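Local coordinates for iron-regulated outer membrane protein (Neisseria meningitidis, PDB 4B7O) that carries iron across the meningococcal outer membrane as a TonB-dependent transporter, probably taking it up in siderophore-bound form, at residues Q175-G180 / S204-E209; K335-A340 / G353-R358; N383-E388 / P440-T445; P614-T619 / G666-A671; G636-A641 / R657-Q662. One frame throughout, in Å; residues are numbered along the deposited sequence.

All five contacts bear on the beta-barrel of a TonB-dependent transporter, and their centres lie 19 to 27 Å from the centre of the chain. Interaction 1 packs the short helix that follows the plug against an early barrel strand. Interactions 2 and 3 sit on neighbouring pairs of the wall, because strand 355-373 is followed by and paired with strand 376-391; their centres are about 22 Å apart and their nearest atoms about 4 Å. Interaction 5 is nested within the chain loop closed by interaction 4, with centres about 24 Å apart. Interactions 1 and 4 lie on opposite sides of the chain's centre, their own centres about 49 Å apart. Interactions 3, 4 and 5 also have inward-facing residues that meet the plug.

Interaction 1: Q175-G180 / S204-E209; sequences QDLLKG and SVFGKE
Leu177 sets its CB squarely over the Phe206 ring, 3.5 Å from the ring centroid and only 3° off the normal, a CH-pi contact in which the two side chains cross at about a right angle. Its CD1 reaches on to the CD1 of Phe206 at 3.6 Å, while Leu178 comes in at the rim, where CD2 lies in the ring plane 3.5 Å from CE2 of Phe206. One leucine on the face and another at the edge hold the phenyl group in a snug, largely aliphatic seat. Phe206 CG stands between its own backbone N and carbonyl carbon (chi1 43°), which brings the ring up to the helix. The helix follows the last strand of the plug and leads into the barrel, so this seat fastens the plug-to-barrel linker to the inner wall of a TonB-dependent transporter; Leu215 of the next strand closes on the same cluster. Ser204, beside Leu177 CD1, spends its hydroxyl on Ser217 and Phe216 O. Towards Lys208 the fit slackens: Leu178 CD1 stays 4.1 Å from Lys208 CB, and the rest of the lysine chain bends away. Polar Asp176 and Lys179 occupy the side of the linker turned from the strand, a suitable place for charge.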
# COMPACT_ATOMS: atom_id res chain seq x y z
N GLN A 175 -2.33 24.75 -1.94
CA GLN A 175 -3.75 25.08 -1.79
C GLN A 175 -4.34 24.46 -0.49
O GLN A 175 -5.05 25.13 0.24
CB GLN A 175 -4.52 24.64 -3.09
CG GLN A 175 -6.03 24.88 -3.13
CD GLN A 175 -6.44 26.31 -2.72
OE1 GLN A 175 -6.84 26.56 -1.57
NE2 GLN A 175 -6.31 27.26 -3.66
N ASP A 176 -4.08 23.18 -0.24
CA ASP A 176 -4.49 22.54 1.00
C ASP A 176 -3.81 23.12 2.25
O ASP A 176 -4.47 23.23 3.31
CB ASP A 176 -4.19 21.07 0.93
CG ASP A 176 -4.68 20.46 -0.34
OD1 ASP A 176 -5.87 20.72 -0.73
OD2 ASP A 176 -3.87 19.72 -0.97
N LEU A 177 -2.54 23.52 2.16
CA LEU A 177 -1.89 24.07 3.33
C LEU A 177 -2.37 25.49 3.62
O LEU A 177 -2.38 25.94 4.77
CB LEU A 177 -0.36 24.01 3.23
CG LEU A 177 0.22 22.62 3.53
CD1 LEU A 177 1.68 22.51 3.16
CD2 LEU A 177 0.07 22.33 5.00
N LEU A 178 -2.82 26.17 2.58
CA LEU A 178 -3.35 27.53 2.72
C LEU A 178 -4.78 27.59 3.27
O LEU A 178 -5.31 28.67 3.53
CB LEU A 178 -3.29 28.26 1.37
CG LEU A 178 -1.88 28.61 0.90
CD1 LEU A 178 -1.96 28.92 -0.57
CD2 LEU A 178 -1.23 29.76 1.67
N LYS A 179 -5.36 26.41 3.49
CA LYS A 179 -6.79 26.28 3.77
C LYS A 179 -7.28 27.09 4.92
O LYS A 179 -8.39 27.63 4.86
CB LYS A 179 -7.17 24.84 4.04
CG LYS A 179 -8.46 24.39 3.39
CD LYS A 179 -8.26 23.85 1.98
CE LYS A 179 -9.21 22.68 1.70
NZ LYS A 179 -9.20 22.28 0.26
N GLY A 180 -6.54 27.21 6.00
CA GLY A 180 -7.20 27.96 7.06
C GLY A 180 -6.85 29.43 7.09
O GLY A 180 -7.31 30.15 7.96
N SER A 204 6.77 23.36 7.09
CA SER A 204 6.44 23.56 5.72
C SER A 204 6.37 25.04 5.35
O SER A 204 5.96 25.86 6.20
CB SER A 204 5.14 22.82 5.40
OG SER A 204 5.01 22.77 3.99
N VAL A 205 6.77 25.39 4.12
CA VAL A 205 6.49 26.74 3.56
C VAL A 205 5.83 26.63 2.13
O VAL A 205 6.11 25.72 1.37
CB VAL A 205 7.77 27.60 3.59
CG1 VAL A 205 8.86 27.03 2.70
CG2 VAL A 205 7.50 29.06 3.21
N PHE A 206 4.90 27.52 1.79
CA PHE A 206 4.06 27.32 0.65
C PHE A 206 3.39 28.61 0.26
O PHE A 206 3.28 29.55 1.05
CB PHE A 206 2.92 26.32 0.98
CG PHE A 206 2.29 26.55 2.32
CD1 PHE A 206 2.81 25.94 3.47
CD2 PHE A 206 1.21 27.41 2.45
CE1 PHE A 206 2.26 26.19 4.71
CE2 PHE A 206 0.65 27.69 3.70
CZ PHE A 206 1.17 27.06 4.84
N GLY A 207 2.88 28.64 -0.95
CA GLY A 207 2.04 29.75 -1.36
C GLY A 207 1.64 29.67 -2.81
O GLY A 207 2.01 28.72 -3.55
N LYS A 208 0.86 30.65 -3.19
CA LYS A 208 0.20 30.75 -4.49
C LYS A 208 0.51 32.17 -4.94
O LYS A 208 0.24 33.13 -4.25
CB LYS A 208 -1.31 30.62 -4.24
CG LYS A 208 -2.15 30.02 -5.37
CD LYS A 208 -2.61 31.06 -6.41
CE LYS A 208 -3.40 30.48 -7.59
NZ LYS A 208 -2.59 29.49 -8.36
N GLU A 209 1.14 32.35 -6.08
CA GLU A 209 1.23 33.70 -6.63
C GLU A 209 0.78 33.74 -8.08
O GLU A 209 1.34 33.04 -8.96
CB GLU A 209 2.66 34.23 -6.54
CG GLU A 209 2.84 35.52 -7.34
CD GLU A 209 3.67 36.58 -6.63
OE1 GLU A 209 4.13 36.33 -5.50
OE2 GLU A 209 3.84 37.69 -7.20

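Interaction 2: K335-A340 / G353-R358; sequences KKRYSA and GPNHTR
Tyr338 and His356 lie side by side and point the same way, with Tyr338 CD1 over the imidazole face, 3.4 Å from His356 NE2. The planes are turned 52° apart and the centroids lie 4.9 Å from each other, an oblique pairing that is neither a stack nor a T-shape. Further round the phenol, CE1 meets Pro354 CB at 3.8 Å. Behind these groups the backbones form an antiparallel ladder: Arg337 and Thr357 exchange two N-H...O bonds of 2.8 Å, and Ser339 and Asn355 exchange two more. The ladder is the end of a beta-hairpin of the barrel, probably at its extracellular rim, with the connecting loop 341-352 beyond it. On the buried face Asp342 of that loop gathers the polar side chains: it forms a salt bridge with Arg337 and hydrogen bonds with Ser339 and Asn355, short polar residues that suit places within reach of its carboxylate. On the other face, Gln392 hydrogen-bonds His356 ND1, which probably restrains the imidazole beside the tyrosine.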
# COMPACT_ATOMS: atom_id res chain seq x y z
N LYS A 335 13.51 3.25 -5.44
CA LYS A 335 13.52 2.56 -4.19
C LYS A 335 15.03 2.21 -4.03
O LYS A 335 15.60 1.64 -4.96
CB LYS A 335 12.63 1.30 -4.30
CG LYS A 335 12.22 0.58 -3.01
CD LYS A 335 10.77 0.92 -2.52
CE LYS A 335 9.75 -0.27 -2.45
NZ LYS A 335 9.90 -1.46 -1.50
N LYS A 336 15.65 2.56 -2.88
CA LYS A 336 17.08 2.30 -2.54
C LYS A 336 17.22 1.65 -1.19
O LYS A 336 16.58 2.07 -0.22
CB LYS A 336 17.93 3.57 -2.47
CG LYS A 336 17.87 4.44 -3.73
CD LYS A 336 18.69 5.73 -3.58
CE LYS A 336 18.16 6.88 -4.46
NZ LYS A 336 19.05 8.07 -4.32
N ARG A 337 18.05 0.62 -1.11
CA ARG A 337 18.43 0.06 0.16
C ARG A 337 19.92 0.20 0.27
O ARG A 337 20.67 -0.21 -0.62
CB ARG A 337 18.10 -1.44 0.27
CG ARG A 337 18.62 -2.09 1.55
CD ARG A 337 18.35 -3.55 1.44
NE ARG A 337 18.85 -4.39 2.54
CZ ARG A 337 20.13 -4.73 2.74
NH1 ARG A 337 21.13 -4.30 1.93
NH2 ARG A 337 20.41 -5.50 3.79
N TYR A 338 20.34 0.74 1.40
CA TYR A 338 21.74 0.90 1.65
C TYR A 338 22.02 0.22 2.96
O TYR A 338 21.45 0.60 4.01
CB TYR A 338 22.11 2.39 1.73
CG TYR A 338 23.45 2.60 2.41
CD1 TYR A 338 24.64 2.30 1.75
CD2 TYR A 338 23.52 3.09 3.73
CE1 TYR A 338 25.87 2.47 2.38
CE2 TYR A 338 24.74 3.27 4.36
CZ TYR A 338 25.91 2.97 3.68
OH TYR A 338 27.13 3.15 4.29
N SER A 339 22.88 -0.79 2.91
CA SER A 339 23.45 -1.33 4.14
C SER A 339 24.87 -0.80 4.35
O SER A 339 25.64 -0.68 3.38
CB SER A 339 23.50 -2.82 4.08
OG SER A 339 23.72 -3.30 5.36
N ALA A 340 25.19 -0.47 5.60
CA ALA A 340 26.56 -0.12 6.01
C ALA A 340 27.46 -1.35 5.89
O ALA A 340 28.58 -1.23 5.40
CB ALA A 340 26.57 0.43 7.44
N GLY A 353 30.96 -4.71 3.89
CA GLY A 353 30.91 -3.23 3.85
C GLY A 353 29.71 -2.74 3.06
O GLY A 353 28.81 -3.53 2.75
N PRO A 354 29.70 -1.44 2.69
CA PRO A 354 28.51 -0.87 2.07
C PRO A 354 27.91 -1.75 0.96
O PRO A 354 28.65 -2.29 0.12
CB PRO A 354 28.99 0.49 1.54
CG PRO A 354 30.18 0.85 2.35
CD PRO A 354 30.81 -0.46 2.78
N ASN A 355 26.58 -1.90 0.97
CA ASN A 355 25.85 -2.58 -0.10
C ASN A 355 24.68 -1.71 -0.57
O ASN A 355 23.87 -1.34 0.26
CB ASN A 355 25.34 -3.95 0.37
CG ASN A 355 24.88 -4.80 -0.78
OD1 ASN A 355 25.21 -4.49 -1.93
ND2 ASN A 355 24.11 -5.88 -0.51
N HIS A 356 24.61 -1.39 -1.85
CA HIS A 356 23.59 -0.51 -2.42
C HIS A 356 22.76 -1.33 -3.33
O HIS A 356 23.29 -2.04 -4.18
CB HIS A 356 24.19 0.62 -3.26
CG HIS A 356 24.93 1.63 -2.45
ND1 HIS A 356 26.14 1.36 -1.85
CD2 HIS A 356 24.60 2.95 -2.10
CE1 HIS A 356 26.55 2.45 -1.17
NE2 HIS A 356 25.61 3.42 -1.30
N THR A 357 21.44 -1.25 -3.15
CA THR A 357 20.49 -1.92 -4.02
C THR A 357 19.45 -0.90 -4.47
O THR A 357 18.91 -0.12 -3.64
CB THR A 357 19.85 -3.13 -3.34
OG1 THR A 357 20.78 -3.74 -2.43
CG2 THR A 357 19.42 -4.18 -4.41
N ARG A 358 19.16 -0.93 -5.77
CA ARG A 358 18.30 0.06 -6.35
C ARG A 358 17.20 -0.56 -7.19
O ARG A 358 17.44 -1.57 -7.86
CB ARG A 358 19.13 1.03 -7.21
CG ARG A 358 18.89 2.48 -6.85
CD ARG A 358 20.04 3.40 -7.21
NE ARG A 358 20.13 3.56 -8.66
CZ ARG A 358 21.21 3.24 -9.37
NH1 ARG A 358 22.27 2.75 -8.74
NH2 ARG A 358 21.25 3.40 -10.69

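Interaction 3: N383-E388 / P440-T445; sequences NYRHQE and PTKTDT
From Tyr384 to Glu388 the chain pairs antiparallel with Thr445 to Thr441, the strand axes 4.7 Å apart and their directions at 175°, through reciprocal backbone bonds at Arg385 with Asp444 and at Gln387 with Lys442. On the buried face Arg385 and Asp444 point the same way and form a salt bridge, NH2 to OD2 at 3.0 Å. The nitrogen approaches from above the carboxylate plane, and the two flat groups are turned 71° apart, so this is a single-point grip and not a bidentate one. The bend of Arg385 at chi3 (56°) turns the guanidinium so that NH2, at its edge, meets OD2. Lys442 NZ lies a long 3.9 Å from Asp444 OD2; NZ also makes a salt bridge with Asp127 of the plug and a hydrogen bond with Pro511 O. Two anions thus probably balance the neighbouring arginine and lysine, while Ser510 takes OD1 of Asp444. The opposite face carries threonines, the rings of Tyr384 and His386, and Glu388. Tyr384 CE1 touches Thr443 CG2 at 3.5 Å, and a water joins the Tyr384 OH (2.6 Å) to Thr443 OG1 (3.1 Å), using both the methyl and the hydroxyl of a beta-branched residue that suits a strand. His386 turns its ring edge to the same OG1, with CD2 3.4 Å from it. Such a wall, whose inward charges meet the plug, is typical of the 22-stranded barrel of TonB-dependent transporters.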
# COMPACT_ATOMS: atom_id res chain seq x y z
N ASN A 383 -1.07 3.28 -20.66
CA ASN A 383 -0.29 3.06 -19.47
C ASN A 383 1.04 2.47 -19.89
O ASN A 383 1.06 1.45 -20.60
CB ASN A 383 -0.98 2.02 -18.60
CG ASN A 383 -2.39 2.40 -18.22
OD1 ASN A 383 -3.31 1.61 -18.45
ND2 ASN A 383 -2.58 3.61 -17.65
N TYR A 384 2.14 3.11 -19.47
CA TYR A 384 3.48 2.55 -19.63
C TYR A 384 4.25 2.44 -18.31
O TYR A 384 4.44 3.42 -17.59
CB TYR A 384 4.29 3.46 -20.58
CG TYR A 384 5.70 2.97 -20.79
CD1 TYR A 384 5.94 1.90 -21.63
CD2 TYR A 384 6.79 3.55 -20.09
CE1 TYR A 384 7.21 1.41 -21.83
CE2 TYR A 384 8.08 3.08 -20.29
CZ TYR A 384 8.27 2.01 -21.17
OH TYR A 384 9.48 1.46 -21.42
N ARG A 385 4.76 1.28 -17.98
CA ARG A 385 5.63 1.24 -16.81
C ARG A 385 6.89 0.46 -17.10
O ARG A 385 6.77 -0.65 -17.55
CB ARG A 385 4.95 0.54 -15.63
CG ARG A 385 5.71 0.78 -14.36
CD ARG A 385 5.02 0.26 -13.13
NE ARG A 385 4.73 -1.13 -13.27
CZ ARG A 385 3.83 -1.78 -12.55
NH1 ARG A 385 3.12 -1.16 -11.60
NH2 ARG A 385 3.68 -3.06 -12.79
N HIS A 386 8.06 1.03 -16.80
CA HIS A 386 9.34 0.30 -16.88
C HIS A 386 9.99 0.17 -15.53
O HIS A 386 10.23 1.19 -14.81
CB HIS A 386 10.32 1.01 -17.86
CG HIS A 386 11.56 0.19 -18.18
ND1 HIS A 386 12.68 0.25 -17.42
CD2 HIS A 386 11.81 -0.75 -19.18
CE1 HIS A 386 13.60 -0.60 -17.92
NE2 HIS A 386 13.06 -1.21 -18.99
N GLN A 387 10.27 -1.08 -15.17
CA GLN A 387 11.04 -1.35 -13.98
C GLN A 387 12.41 -1.92 -14.20
O GLN A 387 12.56 -2.83 -15.00
CB GLN A 387 10.28 -2.33 -13.10
CG GLN A 387 9.39 -1.59 -12.14
CD GLN A 387 8.29 -2.47 -11.64
OE1 GLN A 387 7.40 -2.86 -12.40
NE2 GLN A 387 8.35 -2.79 -10.36
N GLU A 388 13.38 -1.47 -13.41
CA GLU A 388 14.74 -2.06 -13.48
C GLU A 388 15.33 -2.22 -12.11
O GLU A 388 15.42 -1.22 -11.36
CB GLU A 388 15.70 -1.21 -14.34
CG GLU A 388 17.03 -1.92 -14.62
CD GLU A 388 18.05 -1.15 -15.53
OE1 GLU A 388 17.76 -0.04 -16.07
OE2 GLU A 388 19.20 -1.68 -15.69
N PRO A 440 17.64 -7.28 -14.25
CA PRO A 440 16.29 -7.70 -14.61
C PRO A 440 15.44 -6.50 -14.84
O PRO A 440 15.66 -5.46 -14.19
CB PRO A 440 15.81 -8.45 -13.38
CG PRO A 440 17.05 -8.69 -12.56
CD PRO A 440 17.89 -7.48 -12.83
N THR A 441 14.55 -6.60 -15.83
CA THR A 441 13.62 -5.52 -16.10
C THR A 441 12.20 -6.02 -16.46
O THR A 441 11.98 -7.21 -16.71
CB THR A 441 14.10 -4.62 -17.24
OG1 THR A 441 13.96 -5.34 -18.45
CG2 THR A 441 15.55 -4.22 -17.07
N LYS A 442 11.24 -5.10 -16.51
CA LYS A 442 9.85 -5.46 -16.81
C LYS A 442 9.19 -4.24 -17.37
O LYS A 442 9.28 -3.16 -16.78
CB LYS A 442 9.09 -5.93 -15.58
CG LYS A 442 7.73 -6.52 -15.96
CD LYS A 442 7.08 -7.21 -14.78
CE LYS A 442 6.25 -6.22 -13.99
NZ LYS A 442 5.64 -6.94 -12.84
N THR A 443 8.62 -4.39 -18.56
CA THR A 443 7.82 -3.32 -19.16
C THR A 443 6.34 -3.73 -19.10
O THR A 443 6.02 -4.86 -19.42
CB THR A 443 8.22 -3.12 -20.62
OG1 THR A 443 9.61 -2.79 -20.68
CG2 THR A 443 7.42 -2.02 -21.28
N ASP A 444 5.47 -2.84 -18.64
CA ASP A 444 4.02 -3.09 -18.68
C ASP A 444 3.42 -2.00 -19.51
O ASP A 444 3.78 -0.82 -19.36
CB ASP A 444 3.38 -3.14 -17.31
CG ASP A 444 3.72 -4.39 -16.53
OD1 ASP A 444 3.40 -5.51 -16.99
OD2 ASP A 444 4.28 -4.28 -15.41
N THR A 445 2.58 -2.44 -20.46
CA THR A 445 1.90 -1.57 -21.44
C THR A 445 0.37 -1.83 -21.48
O THR A 445 -0.10 -2.98 -21.59
CB THR A 445 2.51 -1.75 -22.85
OG1 THR A 445 3.83 -2.30 -22.74
CG2 THR A 445 2.61 -0.42 -23.54
O HOH W 1 10.34 -0.59 -22.75

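Interaction 4: P614-T619 / G666-A671; sequences PRFYDT and GSILVA
Phe616 and the loop 666-671 are tied by two backbone bonds, Phe616 N to Ile668 O at 2.7 Å and Val670 N to Phe616 O at 2.9 Å, a single bridge that lets an irregular loop dock on the end of strand 603-618. CH-pi and other apolar contacts come next. Ile668 CD1 stands over the rim of one Phe616 ring face, 3.9 Å from the centroid; Leu669 CD2 touches Phe616 CB, and Met112 of the plug also reaches Phe616. Val670 CG2 sits almost centrally over the Tyr617 ring at 3.5 Å, 12° off the normal; it lies anti to the valine carbonyl carbon, which points this methyl at the ring, and Tyr586 stacks with the same tyrosine. Of the polar contacts, Ser667 OG accepts from Leu669 N in an ST turn that shapes the loop, and the same hydroxyl hydrogen-bonds Gln673 OE1; Asp618 OD1 accepts from Leu625 N. Branched aliphatics against aromatic rings need little directional bonding, so the loop, probably extracellular, is held largely by apolar contact on a partly open surface, the two backbone bonds setting its alignment.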
# COMPACT_ATOMS: atom_id res chain seq x y z
N PRO A 614 -9.38 -15.56 1.86
CA PRO A 614 -8.44 -15.72 0.77
C PRO A 614 -7.84 -17.10 0.77
O PRO A 614 -7.36 -17.54 1.79
CB PRO A 614 -7.39 -14.67 1.04
CG PRO A 614 -7.41 -14.52 2.51
CD PRO A 614 -8.83 -14.73 2.93
N ARG A 615 -7.97 -17.79 -0.34
CA ARG A 615 -7.62 -19.21 -0.42
C ARG A 615 -6.80 -19.43 -1.67
O ARG A 615 -7.19 -19.00 -2.74
CB ARG A 615 -8.88 -20.06 -0.43
CG ARG A 615 -9.41 -20.26 0.96
CD ARG A 615 -8.31 -20.52 1.98
NE ARG A 615 -8.92 -20.78 3.28
CZ ARG A 615 -9.27 -19.85 4.18
NH1 ARG A 615 -9.03 -18.58 3.94
NH2 ARG A 615 -9.86 -20.18 5.32
N PHE A 616 -5.62 -20.04 -1.50
CA PHE A 616 -4.65 -20.21 -2.62
C PHE A 616 -4.59 -21.69 -2.99
O PHE A 616 -4.28 -22.51 -2.12
CB PHE A 616 -3.28 -19.71 -2.19
CG PHE A 616 -3.15 -18.21 -2.18
CD1 PHE A 616 -3.95 -17.42 -1.36
CD2 PHE A 616 -2.18 -17.59 -2.98
CE1 PHE A 616 -3.84 -16.03 -1.37
CE2 PHE A 616 -2.05 -16.20 -2.99
CZ PHE A 616 -2.89 -15.42 -2.18
N TYR A 617 -4.95 -22.03 -4.23
CA TYR A 617 -5.06 -23.46 -4.66
C TYR A 617 -3.93 -23.85 -5.57
O TYR A 617 -3.69 -23.18 -6.60
CB TYR A 617 -6.33 -23.70 -5.47
CG TYR A 617 -7.58 -23.55 -4.70
CD1 TYR A 617 -8.11 -22.27 -4.45
CD2 TYR A 617 -8.24 -24.66 -4.20
CE1 TYR A 617 -9.26 -22.12 -3.72
CE2 TYR A 617 -9.41 -24.52 -3.46
CZ TYR A 617 -9.91 -23.24 -3.24
OH TYR A 617 -11.05 -23.04 -2.52
N ASP A 618 -3.26 -24.95 -5.22
CA ASP A 618 -2.01 -25.36 -5.88
C ASP A 618 -2.37 -26.23 -7.05
O ASP A 618 -2.98 -27.28 -6.87
CB ASP A 618 -1.17 -26.21 -4.91
CG ASP A 618 -0.43 -25.38 -3.85
OD1 ASP A 618 0.59 -24.72 -4.18
OD2 ASP A 618 -0.84 -25.42 -2.67
N THR A 619 -2.01 -25.85 -8.26
CA THR A 619 -2.23 -26.83 -9.34
C THR A 619 -0.95 -27.37 -9.94
O THR A 619 -0.95 -27.81 -11.09
CB THR A 619 -3.02 -26.24 -10.51
OG1 THR A 619 -2.29 -25.11 -11.05
CG2 THR A 619 -4.44 -25.86 -10.08
N GLY A 666 -6.50 -21.36 10.08
CA GLY A 666 -6.21 -21.70 8.69
C GLY A 666 -5.17 -20.81 8.01
O GLY A 666 -5.06 -19.59 8.26
N SER A 667 -4.42 -21.45 7.13
CA SER A 667 -3.46 -20.81 6.26
C SER A 667 -4.23 -20.22 5.09
O SER A 667 -5.37 -20.64 4.82
CB SER A 667 -2.46 -21.89 5.78
OG SER A 667 -1.61 -21.46 4.71
N ILE A 668 -3.62 -19.28 4.37
CA ILE A 668 -4.18 -18.93 3.07
C ILE A 668 -4.09 -20.11 2.05
O ILE A 668 -4.84 -20.14 1.06
CB ILE A 668 -3.55 -17.66 2.50
CG1 ILE A 668 -2.05 -17.86 2.29
CG2 ILE A 668 -3.80 -16.48 3.41
CD1 ILE A 668 -1.41 -16.85 1.34
N LEU A 669 -3.16 -21.06 2.26
CA LEU A 669 -2.98 -22.18 1.34
C LEU A 669 -3.99 -23.30 1.60
O LEU A 669 -4.04 -23.89 2.68
CB LEU A 669 -1.54 -22.75 1.36
CG LEU A 669 -0.41 -21.78 0.96
CD1 LEU A 669 0.98 -22.32 1.28
CD2 LEU A 669 -0.54 -21.42 -0.51
N VAL A 670 -4.76 -23.60 0.57
CA VAL A 670 -5.73 -24.66 0.65
C VAL A 670 -5.01 -25.98 0.93
O VAL A 670 -5.48 -26.80 1.73
CB VAL A 670 -6.52 -24.73 -0.67
CG1 VAL A 670 -7.26 -26.06 -0.80
CG2 VAL A 670 -7.47 -23.55 -0.72
N ALA A 671 -3.87 -26.17 0.25
CA ALA A 671 -2.98 -27.33 0.46
C ALA A 671 -2.33 -27.39 1.89
O ALA A 671 -1.85 -28.45 2.31
CB ALA A 671 -1.92 -27.37 -0.65

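Interaction 5: G636-A641 / R657-Q662; sequences GRAWTA and RGRYVQ. Unlike the reference sequence in segment 636-641: Ala638 (reference Thr).
Over one face of the Arg637 guanidinium lies Gln662 OE1, and at its edge, in plane, Trp639 NE1. The indole in turn has the same amide oxygen at its own edge: Trp639 NE1 donates to Gln662 OE1 at 3.1 Å along a nearly straight line (173°), the oxygen lying in the ring plane. Seen from the amide, the donor is 42° above the carbonyl plane. Arg637 NE is closer still to OE1, 2.9 Å, but at a poor angle, so it acts as a positively charged neighbour that may polarise the amide and not as a hydrogen-bond donor. Gln662, its chain extended beyond CG, carries OE1 to both groups. Along the strands Trp639 and Tyr660 exchange backbone bonds of 2.7 and 2.8 Å, and Ala641 pairs with Gly658. On the other face Thr640 CG2 packs 3.7 Å from Arg659 NH1; that arginine reaches Lys90 O and Asp96 of the plug, while Thr640 OG1 bonds with Glu91 O. Tyr660 and Trp639 lie on the exposed face, Tyr660 OH tied to Asn691. An antiparallel hairpin with outward aromatic residues and inward groups gripping the plug is what a TonB-dependent barrel wall typically presents.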
# COMPACT_ATOMS: atom_id res chain seq x y z
N GLY A 636 -8.95 -12.40 11.00
CA GLY A 636 -10.16 -12.79 11.72
C GLY A 636 -11.13 -11.66 11.44
O GLY A 636 -10.76 -10.61 10.94
N ARG A 637 -12.40 -11.89 11.70
CA ARG A 637 -13.37 -10.85 11.40
C ARG A 637 -12.98 -9.58 12.15
O ARG A 637 -12.75 -9.63 13.36
CB ARG A 637 -14.75 -11.31 11.87
CG ARG A 637 -15.88 -10.44 11.37
CD ARG A 637 -17.13 -11.27 11.28
NE ARG A 637 -17.73 -11.36 12.58
CZ ARG A 637 -18.58 -12.30 12.94
NH1 ARG A 637 -18.92 -13.25 12.09
NH2 ARG A 637 -19.07 -12.29 14.15
N ALA A 638 -12.97 -8.45 11.48
CA ALA A 638 -12.51 -7.26 12.09
C ALA A 638 -13.65 -6.30 12.33
O ALA A 638 -14.40 -6.05 11.41
CB ALA A 638 -11.39 -6.63 11.23
N TRP A 639 -13.74 -5.76 13.55
CA TRP A 639 -14.77 -4.80 13.93
C TRP A 639 -14.09 -3.55 14.33
O TRP A 639 -13.10 -3.60 15.01
CB TRP A 639 -15.54 -5.26 15.15
CG TRP A 639 -16.24 -6.59 14.99
CD1 TRP A 639 -15.68 -7.83 15.07
CD2 TRP A 639 -17.66 -6.83 14.68
NE1 TRP A 639 -16.61 -8.81 14.86
CE2 TRP A 639 -17.82 -8.28 14.63
CE3 TRP A 639 -18.77 -6.02 14.44
CZ2 TRP A 639 -19.04 -8.89 14.36
CZ3 TRP A 639 -20.01 -6.63 14.16
CH2 TRP A 639 -20.15 -8.03 14.12
N THR A 640 -14.66 -2.40 13.95
CA THR A 640 -14.11 -1.13 14.33
C THR A 640 -15.30 -0.34 14.79
O THR A 640 -16.41 -0.63 14.37
CB THR A 640 -13.37 -0.41 13.15
OG1 THR A 640 -14.08 -0.56 11.92
CG2 THR A 640 -12.04 -1.05 12.88
N ALA A 641 -15.09 0.65 15.66
CA ALA A 641 -16.19 1.54 16.05
C ALA A 641 -15.56 2.77 16.63
O ALA A 641 -14.46 2.69 17.19
CB ALA A 641 -17.09 0.90 17.10
N ARG A 657 -11.97 5.12 20.34
CA ARG A 657 -11.87 4.37 19.10
C ARG A 657 -11.53 2.92 19.43
O ARG A 657 -10.83 2.65 20.38
CB ARG A 657 -10.80 4.99 18.20
CG ARG A 657 -10.72 4.35 16.83
CD ARG A 657 -9.78 5.06 15.84
NE ARG A 657 -10.36 6.28 15.20
CZ ARG A 657 -9.98 7.55 15.46
NH1 ARG A 657 -9.07 7.82 16.38
NH2 ARG A 657 -10.51 8.57 14.83
N GLY A 658 -12.01 1.97 18.68
CA GLY A 658 -11.70 0.62 19.07
C GLY A 658 -11.63 -0.28 17.89
O GLY A 658 -12.29 -0.04 16.90
N ARG A 659 -10.83 -1.33 17.98
CA ARG A 659 -10.66 -2.23 16.89
C ARG A 659 -10.58 -3.59 17.48
O ARG A 659 -9.73 -3.84 18.34
CB ARG A 659 -9.38 -1.89 16.16
CG ARG A 659 -9.23 -2.66 14.88
CD ARG A 659 -7.94 -2.29 14.19
NE ARG A 659 -7.65 -3.27 13.15
CZ ARG A 659 -8.05 -3.18 11.87
NH1 ARG A 659 -8.76 -2.16 11.45
NH2 ARG A 659 -7.73 -4.14 11.02
N TYR A 660 -11.46 -4.48 17.04
CA TYR A 660 -11.48 -5.80 17.58
C TYR A 660 -11.37 -6.74 16.47
O TYR A 660 -12.11 -6.66 15.48
CB TYR A 660 -12.76 -6.04 18.37
CG TYR A 660 -12.71 -5.48 19.81
CD1 TYR A 660 -12.57 -4.10 20.05
CD2 TYR A 660 -12.82 -6.35 20.94
CE1 TYR A 660 -12.54 -3.60 21.35
CE2 TYR A 660 -12.80 -5.84 22.24
CZ TYR A 660 -12.66 -4.47 22.43
OH TYR A 660 -12.62 -3.95 23.67
N VAL A 661 -10.41 -7.65 16.58
CA VAL A 661 -10.35 -8.74 15.62
C VAL A 661 -10.51 -10.09 16.27
O VAL A 661 -9.94 -10.37 17.32
CB VAL A 661 -9.24 -8.61 14.55
CG1 VAL A 661 -8.50 -7.30 14.64
CG2 VAL A 661 -8.35 -9.83 14.42
N GLN A 662 -11.38 -10.88 15.67
CA GLN A 662 -11.72 -12.20 16.17
C GLN A 662 -10.63 -13.22 15.76
O GLN A 662 -9.83 -12.96 14.88
CB GLN A 662 -13.10 -12.60 15.61
CG GLN A 662 -14.20 -11.79 16.23
CD GLN A 662 -15.57 -12.33 15.90
OE1 GLN A 662 -16.24 -11.85 14.98
NE2 GLN A 662 -16.03 -13.28 16.70